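Local coordinates for protein cellulosomal scaffoldin (Acetivibrio cellulolyticus, PDB 4WI0) that joins a cellulosome by docking onto a cohesin through this C-terminal X-module and dockerin, and as the full-length protein probably hydrolyses cellulose, at residues B[1-6]-B[46-51]; B[25-30]-B[58-63]; B[107-112]-B[140-145]. The protein carries 1 engineered substitution. One frame throughout, in Å; residues are numbered along the deposited sequence.

Contact 1: residues B[1-6]-B[46-51]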
loop_
_atom_site.group_PDB
_atom_site.type_symbol
_atom_site.label_atom_id
_atom_site.label_comp_id
_atom_site.label_asym_id
_atom_site.label_seq_id
_atom_site.Cartn_x
_atom_site.Cartn_y
_atom_site.Cartn_z
ATOM N N GLY B 1 -16.205 36.118 19.735
ATOM C CA GLY B 1 -15.275 36.843 18.823
ATOM C C GLY B 1 -15.427 36.435 17.367
ATOM O O GLY B 1 -16.339 36.890 16.679
ATOM N N THR B 2 -14.539 35.560 16.906
ATOM C CA THR B 2 -14.458 35.204 15.492
ATOM C C THR B 2 -14.637 33.704 15.271
ATOM O O THR B 2 -14.573 32.913 16.210
ATOM C CB THR B 2 -13.099 35.629 14.885
ATOM O OG1 THR B 2 -12.056 34.774 15.368
ATOM C CG2 THR B 2 -12.769 37.081 15.238
ATOM N N THR B 3 -14.863 33.330 14.015
ATOM C CA THR B 3 -14.936 31.932 13.617
ATOM C C THR B 3 -13.698 31.554 12.810
ATOM O O THR B 3 -13.398 32.183 11.793
ATOM C CB THR B 3 -16.185 31.659 12.757
ATOM O OG1 THR B 3 -17.355 32.094 13.458
ATOM C CG2 THR B 3 -16.312 30.175 12.443
ATOM N N VAL B 4 -12.985 30.525 13.265
ATOM C CA VAL B 4 -11.885 29.936 12.507
ATOM C C VAL B 4 -12.407 28.638 11.864
ATOM O O VAL B 4 -12.894 27.755 12.566
ATOM C CB VAL B 4 -10.662 29.667 13.414
ATOM C CG1 VAL B 4 -9.499 29.101 12.618
ATOM C CG2 VAL B 4 -10.227 30.944 14.113
ATOM N N SER B 5 -12.322 28.544 10.538
ATOM C CA SER B 5 -12.801 27.371 9.797
ATOM C C SER B 5 -11.785 26.853 8.761
ATOM O O SER B 5 -10.763 27.485 8.494
ATOM C CB SER B 5 -14.123 27.717 9.101
ATOM O OG SER B 5 -13.941 28.784 8.184
ATOM N N GLY B 6 -12.077 25.700 8.171
ATOM C CA GLY B 6 -11.237 25.148 7.110
ATOM C C GLY B 6 -11.513 23.694 6.777
ATOM O O GLY B 6 -12.493 23.111 7.248
ATOM N N GLU B 46 -15.208 23.900 12.162
ATOM C CA GLU B 46 -15.606 25.254 12.519
ATOM C C GLU B 46 -15.449 25.471 14.022
ATOM O O GLU B 46 -16.039 24.750 14.813
ATOM C CB GLU B 46 -17.061 25.468 12.118
ATOM C CG GLU B 46 -17.420 26.890 11.776
ATOM C CD GLU B 46 -18.864 26.990 11.355
ATOM O OE1 GLU B 46 -19.127 26.930 10.142
ATOM O OE2 GLU B 46 -19.724 27.084 12.248
ATOM N N ILE B 47 -14.650 26.456 14.410
ATOM C CA ILE B 47 -14.483 26.802 15.819
ATOM C C ILE B 47 -14.945 28.243 16.042
ATOM O O ILE B 47 -14.391 29.176 15.457
ATOM C CB ILE B 47 -13.020 26.648 16.280
ATOM C CG1 ILE B 47 -12.486 25.256 15.927
ATOM C CG2 ILE B 47 -12.922 26.896 17.783
ATOM C CD1 ILE B 47 -10.973 25.130 15.957
ATOM N N LYS B 48 -15.941 28.415 16.903
ATOM C CA LYS B 48 -16.570 29.710 17.126
ATOM C C LYS B 48 -16.013 30.392 18.365
ATOM O O LYS B 48 -15.325 29.765 19.163
ATOM C CB LYS B 48 -18.077 29.527 17.293
ATOM C CG LYS B 48 -18.761 28.893 16.089
ATOM C CD LYS B 48 -20.220 28.584 16.380
ATOM C CE LYS B 48 -20.914 28.014 15.154
ATOM N NZ LYS B 48 -22.329 27.642 15.434
ATOM N N ASP B 49 -16.331 31.678 18.510
ATOM C CA ASP B 49 -15.975 32.478 19.695
ATOM C C ASP B 49 -14.473 32.527 19.978
ATOM O O ASP B 49 -14.052 32.558 21.135
ATOM C CB ASP B 49 -16.720 31.977 20.945
ATOM C CG ASP B 49 -18.236 32.030 20.797
ATOM O OD1 ASP B 49 -18.758 32.893 20.056
ATOM O OD2 ASP B 49 -18.914 31.204 21.444
ATOM N N VAL B 50 -13.666 32.542 18.922
ATOM C CA VAL B 50 -12.214 32.599 19.087
ATOM C C VAL B 50 -11.800 34.055 19.268
ATOM O O VAL B 50 -12.220 34.929 18.502
ATOM C CB VAL B 50 -11.468 31.983 17.890
ATOM C CG1 VAL B 50 -9.961 32.078 18.087
ATOM C CG2 VAL B 50 -11.882 30.533 17.692
ATOM N N ALA B 51 -10.979 34.310 20.281
ATOM C CA ALA B 51 -10.467 35.651 20.536
ATOM C C ALA B 51 -9.394 35.994 19.513
ATOM O O ALA B 51 -8.602 35.137 19.112
ATOM C CB ALA B 51 -9.903 35.756 21.947
HETATM O O HOH W 1 -17.741 33.333 15.961
#
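Thr2 turns its hydroxyl between its own backbone N and carbonyl carbon (chi1 72°), and from there OG1 donates to Val50 O across the strands, 3.1 Å away. The same carbonyl already takes the amide of Thr2, so two donors of one residue grip Val50 O; the hydroxyl comes in from above the carbonyl plane. Threonine fits here because its beta-branch suits an extended strand while its OG1 adds a bond to the backbone ladder. In Thr3 the first torsion (chi1 -55°) sends CG2 out to lie 3.5 Å from Glu46 CG and leaves OG1 to a water. The methylene part of Glu46 is what touches; its OE1 is held by Tyr44 OH.

The strands run antiparallel, Val4 N and Ile47 O meeting at 2.9 Å in a hydrogen-bonded pair. Between Val4 and Thr2 the register slips by one, since Asp49 and Val50 both face Thr2: a G1 beta bulge. Asp49 has left-handed backbone angles, which aspartate tolerates better than most residues with a side chain. Past it, Val50 N returns to Thr2 O at 2.9 Å, and Val50 CG2 packs 4.0 Å from Val4 CG2.

Val4, Ile47 and Val50 lie on the same face as Thr2, and all three pack on Ile30 of strand 27-31 in the other sheet. Strand 2-10 is the middle of its own sheet: Thr3 and Ser5 hydrogen-bond through their backbones to Lys78, and Ser5 also to Leu80, in parallel strand 78-89.

Contact 2: residues B[25-30]-B[58-63]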
loop_
_atom_site.group_PDB
_atom_site.type_symbol
_atom_site.label_atom_id
_atom_site.label_comp_id
_atom_site.label_asym_id
_atom_site.label_seq_id
_atom_site.Cartn_x
_atom_site.Cartn_y
_atom_site.Cartn_z
ATOM N N GLY B 25 -13.226 13.150 11.581
ATOM C CA GLY B 25 -12.564 12.734 12.805
ATOM C C GLY B 25 -11.228 13.379 13.119
ATOM O O GLY B 25 -10.602 13.006 14.103
ATOM N N PHE B 26 -10.779 14.332 12.304
ATOM C CA PHE B 26 -9.579 15.103 12.637
ATOM C C PHE B 26 -9.947 16.163 13.678
ATOM O O PHE B 26 -10.917 16.907 13.499
ATOM C CB PHE B 26 -8.989 15.780 11.399
ATOM C CG PHE B 26 -8.405 14.824 10.391
ATOM C CD1 PHE B 26 -7.099 14.369 10.515
ATOM C CD2 PHE B 26 -9.158 14.397 9.305
ATOM C CE1 PHE B 26 -6.563 13.490 9.587
ATOM C CE2 PHE B 26 -8.629 13.515 8.372
ATOM C CZ PHE B 26 -7.331 13.062 8.513
ATOM N N THR B 27 -9.182 16.218 14.772
ATOM C CA THR B 27 -9.406 17.198 15.829
ATOM C C THR B 27 -8.470 18.383 15.628
ATOM O O THR B 27 -7.254 18.218 15.542
ATOM C CB THR B 27 -9.165 16.585 17.219
ATOM O OG1 THR B 27 -9.990 15.427 17.375
ATOM C CG2 THR B 27 -9.480 17.576 18.315
ATOM N N VAL B 28 -9.053 19.576 15.552
ATOM C CA VAL B 28 -8.313 20.799 15.312
ATOM C C VAL B 28 -8.424 21.656 16.561
ATOM O O VAL B 28 -9.520 22.025 16.962
ATOM C CB VAL B 28 -8.882 21.573 14.105
ATOM C CG1 VAL B 28 -8.063 22.824 13.830
ATOM C CG2 VAL B 28 -8.911 20.682 12.877
ATOM N N GLU B 29 -7.277 21.946 17.173
ATOM C CA GLU B 29 -7.203 22.679 18.431
ATOM C C GLU B 29 -6.510 24.007 18.180
ATOM O O GLU B 29 -5.516 24.051 17.460
ATOM C CB GLU B 29 -6.390 21.888 19.474
ATOM C CG GLU B 29 -5.821 22.773 20.585
ATOM C CD GLU B 29 -5.115 22.029 21.704
ATOM O OE1 GLU B 29 -4.553 20.928 21.480
ATOM O OE2 GLU B 29 -5.103 22.592 22.817
ATOM N N ILE B 30 -7.018 25.072 18.794
ATOM C CA ILE B 30 -6.329 26.350 18.823
ATOM C C ILE B 30 -5.534 26.417 20.132
ATOM O O ILE B 30 -6.077 26.754 21.185
ATOM C CB ILE B 30 -7.306 27.532 18.699
ATOM C CG1 ILE B 30 -8.072 27.427 17.373
ATOM C CG2 ILE B 30 -6.557 28.865 18.787
ATOM C CD1 ILE B 30 -9.170 28.439 17.218
ATOM N N LYS B 58 -3.143 23.025 16.093
ATOM C CA LYS B 58 -2.659 21.646 16.146
ATOM C C LYS B 58 -3.731 20.680 15.655
ATOM O O LYS B 58 -4.892 20.771 16.063
ATOM C CB LYS B 58 -2.221 21.259 17.559
ATOM C CG LYS B 58 -1.633 19.851 17.641
ATOM C CD LYS B 58 -0.672 19.674 18.809
ATOM C CE LYS B 58 -1.404 19.618 20.134
ATOM N NZ LYS B 58 -0.483 19.328 21.265
ATOM N N ILE B 59 -3.331 19.762 14.782
ATOM C CA ILE B 59 -4.260 18.811 14.176
ATOM C C ILE B 59 -3.818 17.397 14.506
ATOM O O ILE B 59 -2.668 17.027 14.272
ATOM C CB ILE B 59 -4.366 18.994 12.651
ATOM C CG1 ILE B 59 -4.678 20.454 12.298
ATOM C CG2 ILE B 59 -5.458 18.085 12.079
ATOM C CD1 ILE B 59 -3.470 21.275 11.922
ATOM N N THR B 60 -4.743 16.607 15.048
ATOM C CA THR B 60 -4.441 15.254 15.493
ATOM C C THR B 60 -5.513 14.267 15.023
ATOM O O THR B 60 -6.672 14.630 14.825
ATOM C CB THR B 60 -4.314 15.180 17.035
ATOM O OG1 THR B 60 -5.562 15.507 17.650
ATOM C CG2 THR B 60 -3.258 16.159 17.555
ATOM N N LYS B 61 -5.102 13.021 14.839
ATOM C CA LYS B 61 -6.033 11.910 14.592
ATOM C C LYS B 61 -5.277 10.619 14.815
ATOM O O LYS B 61 -4.100 10.524 14.467
ATOM C CB LYS B 61 -6.593 11.930 13.163
ATOM C CG LYS B 61 -7.783 10.995 12.967
ATOM C CD LYS B 61 -8.346 11.058 11.551
ATOM C CE LYS B 61 -9.392 9.973 11.334
ATOM N NZ LYS B 61 -9.900 9.963 9.935
ATOM N N ALA B 62 -5.948 9.637 15.406
ATOM C CA ALA B 62 -5.345 8.337 15.673
ATOM C C ALA B 62 -4.714 7.803 14.392
ATOM O O ALA B 62 -5.330 7.847 13.324
ATOM C CB ALA B 62 -6.385 7.364 16.204
ATOM N N ASN B 63 -3.480 7.319 14.516
ATOM C CA ASN B 63 -2.703 6.776 13.396
ATOM C C ASN B 63 -2.272 7.765 12.299
ATOM O O ASN B 63 -1.862 7.333 11.217
ATOM C CB ASN B 63 -3.409 5.548 12.788
ATOM C CG ASN B 63 -3.478 4.376 13.753
ATOM O OD1 ASN B 63 -2.694 4.272 14.692
ATOM N ND2 ASN B 63 -4.421 3.474 13.511
HETATM O O HOH W 2 -9.125 13.015 16.305
HETATM O O HOH W 3 -5.832 18.388 18.031
#
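Gly25 O lies 3.6 Å from Lys61 CG, the first touch between the two segments. The positive phi of Gly25 would jam a CB against the preceding carbonyl, which explains the glycine. Its O also accepts from a water that donates to Thr60 O and takes the hydroxyl of Thr27, tying the start of the strand pair together.

Phe26 offers one ring face to Lys61. The lysine chain is fully extended, with CG anti to the backbone N (chi1 -167°), and this lays CD over the ring centre, 3.5 Å above its plane, as a CH-pi contact. NZ lies farther off-centre, 4.5 Å from the Phe26 ring centroid, a cation-pi contact; its hydrogen bond goes to Ala24 O. Lysine thus serves twice, by its apolar stem and its charged end.

Thr27 pairs with Thr60, Thr27 N reaching Thr60 O at 3.0 Å. A second water donates to Thr27 O and sits 2.9 Å from Thr60 OG1, bridging the two threonines. Val28 turns to the other face, where its CG2 meets Ile59 CG1 at 4.3 Å in a non-hydrogen-bonded pair. Glu29 N bonds Lys58 O at 2.9 Å; their side chains lie alongside, but Glu29 OE1 and Lys58 NZ stay 4.4 Å apart, too far for a salt bridge.

These are the two middle strands of an antiparallel sheet, flanked by strands 34-38 and 67-74. Val28 and Ile30 face Phe45, Ile47 and Val50 of strand 44-50, and Phe26 and Val28 also reach Ile8 of strand 2-10, closing a beta-sandwich.

Contact 3: residues B[107-112]-B[140-145]. With CA (calcium ion), chain C; CA (calcium ion), chain D.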
loop_
_atom_site.group_PDB
_atom_site.type_symbol
_atom_site.label_atom_id
_atom_site.label_comp_id
_atom_site.label_asym_id
_atom_site.label_seq_id
_atom_site.Cartn_x
_atom_site.Cartn_y
_atom_site.Cartn_z
ATOM N N GLU B 107 8.824 0.714 11.895
ATOM C CA GLU B 107 7.961 0.123 12.924
ATOM C C GLU B 107 6.488 0.310 12.582
ATOM O O GLU B 107 5.666 -0.569 12.844
ATOM C CB GLU B 107 8.252 0.709 14.309
ATOM C CG GLU B 107 9.411 0.048 15.039
ATOM C CD GLU B 107 10.703 0.081 14.249
ATOM O OE1 GLU B 107 11.208 1.195 13.971
ATOM O OE2 GLU B 107 11.210 -1.007 13.899
ATOM N N ASP B 108 6.171 1.458 11.995
ATOM C CA ASP B 108 4.816 1.754 11.537
ATOM C C ASP B 108 4.415 0.821 10.407
ATOM O O ASP B 108 3.300 0.295 10.400
ATOM C CB ASP B 108 4.721 3.198 11.080
ATOM C CG ASP B 108 4.979 4.166 12.205
ATOM O OD1 ASP B 108 4.169 4.206 13.148
ATOM O OD2 ASP B 108 5.997 4.881 12.167
ATOM N N ILE B 109 5.338 0.601 9.473
ATOM C CA ILE B 109 5.128 -0.369 8.391
ATOM C C ILE B 109 4.951 -1.774 8.952
ATOM O O ILE B 109 4.043 -2.492 8.543
ATOM C CB ILE B 109 6.283 -0.365 7.360
ATOM C CG1 ILE B 109 6.282 0.968 6.598
ATOM C CG2 ILE B 109 6.149 -1.552 6.400
ATOM C CD1 ILE B 109 7.203 1.037 5.396
ATOM N N LEU B 110 5.816 -2.172 9.885
ATOM C CA LEU B 110 5.722 -3.514 10.462
ATOM C C LEU B 110 4.410 -3.726 11.212
ATOM O O LEU B 110 3.868 -4.833 11.219
ATOM C CB LEU B 110 6.920 -3.820 11.362
ATOM C CG LEU B 110 8.244 -3.918 10.608
ATOM C CD1 LEU B 110 9.412 -3.969 11.582
ATOM C CD2 LEU B 110 8.255 -5.130 9.683
ATOM N N GLU B 111 3.886 -2.662 11.813
ATOM C CA GLU B 111 2.628 -2.745 12.530
ATOM C C GLU B 111 1.477 -3.124 11.585
ATOM O O GLU B 111 0.637 -3.952 11.932
ATOM C CB GLU B 111 2.336 -1.417 13.242
ATOM C CG GLU B 111 1.179 -1.457 14.234
ATOM C CD GLU B 111 1.389 -2.431 15.381
ATOM O OE1 GLU B 111 2.546 -2.778 15.709
ATOM O OE2 GLU B 111 0.378 -2.855 15.968
ATOM N N ILE B 112 1.451 -2.513 10.403
ATOM C CA ILE B 112 0.447 -2.822 9.380
ATOM C C ILE B 112 0.627 -4.255 8.852
ATOM O O ILE B 112 -0.347 -4.983 8.639
ATOM C CB ILE B 112 0.508 -1.802 8.217
ATOM C CG1 ILE B 112 0.086 -0.413 8.718
ATOM C CG2 ILE B 112 -0.392 -2.229 7.063
ATOM C CD1 ILE B 112 0.563 0.728 7.854
ATOM N N GLU B 140 -1.396 -1.070 -0.872
ATOM C CA GLU B 140 -1.824 0.338 -0.862
ATOM C C GLU B 140 -1.609 1.010 0.489
ATOM O O GLU B 140 -1.110 2.132 0.554
ATOM C CB GLU B 140 -3.294 0.464 -1.234
ATOM C CG GLU B 140 -3.532 0.265 -2.702
ATOM C CD GLU B 140 -4.987 0.290 -3.054
ATOM O OE1 GLU B 140 -5.616 1.351 -2.808
ATOM O OE2 GLU B 140 -5.476 -0.742 -3.587
ATOM N N ASP B 141 -2.009 0.323 1.556
ATOM C CA ASP B 141 -1.866 0.846 2.918
ATOM C C ASP B 141 -0.396 1.057 3.266
ATOM O O ASP B 141 -0.031 2.076 3.851
ATOM C CB ASP B 141 -2.504 -0.111 3.921
ATOM C CG ASP B 141 -3.969 -0.347 3.625
ATOM O OD1 ASP B 141 -4.764 0.593 3.803
ATOM O OD2 ASP B 141 -4.310 -1.464 3.174
ATOM N N VAL B 142 0.437 0.089 2.894
ATOM C CA VAL B 142 1.882 0.179 3.128
ATOM C C VAL B 142 2.510 1.340 2.332
ATOM O O VAL B 142 3.358 2.074 2.861
ATOM C CB VAL B 142 2.579 -1.168 2.791
ATOM C CG1 VAL B 142 4.098 -1.025 2.743
ATOM C CG2 VAL B 142 2.170 -2.244 3.792
ATOM N N MET B 143 2.098 1.515 1.072
ATOM C CA MET B 143 2.654 2.584 0.223
ATOM C C MET B 143 2.228 3.974 0.695
ATOM O O MET B 143 2.962 4.943 0.496
ATOM C CB MET B 143 2.275 2.400 -1.251
ATOM C CG MET B 143 2.860 1.157 -1.911
ATOM S SD MET B 143 4.660 1.091 -1.943
ATOM C CE MET B 143 4.995 2.436 -3.066
ATOM N N ILE B 144 1.063 4.070 1.333
ATOM C CA ILE B 144 0.636 5.332 1.947
ATOM C C ILE B 144 1.655 5.777 2.997
ATOM O O ILE B 144 2.031 6.941 3.050
ATOM C CB ILE B 144 -0.768 5.218 2.579
ATOM C CG1 ILE B 144 -1.827 5.173 1.481
ATOM C CG2 ILE B 144 -1.064 6.396 3.506
ATOM C CD1 ILE B 144 -3.190 4.753 1.987
ATOM N N VAL B 145 2.100 4.840 3.819
ATOM C CA VAL B 145 3.099 5.127 4.847
ATOM C C VAL B 145 4.417 5.496 4.163
ATOM O O VAL B 145 5.060 6.478 4.539
ATOM C CB VAL B 145 3.293 3.931 5.810
ATOM C CG1 VAL B 145 4.320 4.256 6.886
ATOM C CG2 VAL B 145 1.971 3.547 6.463
HETATM CA CA CA C . 5.564 5.942 14.362
HETATM CA CA CA D . -6.673 -0.553 2.790
HETATM O O HOH W 4 4.495 4.957 16.331
HETATM O O HOH W 5 7.274 4.350 14.846
HETATM O O HOH W 6 -5.893 -1.299 0.596
#
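Ile112 and Val145 meet at the heart of the dockerin fold, where two helices, each carrying a calcium-binding aspartate near its start, pack antiparallel. Their side chains slide past each other in opposite directions, and Ile112 CD1 comes to 3.4 Å from Val145 CG2, tighter than usual for two carbons. Val145 straddles the seam: its chi1 of -179° puts CG1 anti to the backbone N, where it stands 3.8 Å from Ile109 CG1, while CG2 meets Ile112. Val142 completes the layer, its CG2 lying 4.2 Å from Ile112 CG2. Branched apolar residues suit this place because they fill the seam between the helices with short, stiff side chains. The axes run 9.8 Å apart at an angle of 168°.

Near the helix starts, Asp108 binds one calcium ion with both oxygens, alongside Asp93, Asp101, Ala103 O and two waters. Asp141 does the same for the other, with Asp130, Asn132, Asp134, Ala136 O and one water. A carboxylate is apt here, as it can both bind the cation and accept backbone N-H groups. Ile109 and Val142 also pack on the other protein chain, consistent with a cohesin-binding surface. Second-shell amides would hold the carboxylates in orientation: Met94 N bonds Asp108 OD1, Asn105 N bonds Asp108 OD2, and Ser138 N bonds Asp141 OD2, the oxygen that stands 2.6 Å from its calcium ion.

In the fold
Contacts 1 and 2 belong to the two sheets of one beta-sandwich, the X-module, and their centres lie 16 Å apart. They meet in its core: Val50 CG2 touches Ile30 CD1 at 3.5 Å and Ile47 CD1 approaches Val28 O at 3.6 Å. Along the chain their segments alternate, so the sheets are interleaved in sequence. Contact 3 follows later and lies in the dockerin, where it pairs two calcium-site helices. Its centre is 20 Å from that of contact 2, with nearest atoms about 7 Å apart, and 35 Å from that of contact 1. Contact 2 is therefore nearer the calcium-bearing end: the side chain of Lys61 lies about 13 Å from a calcium ion, while contact 1 is remote from the metal sites.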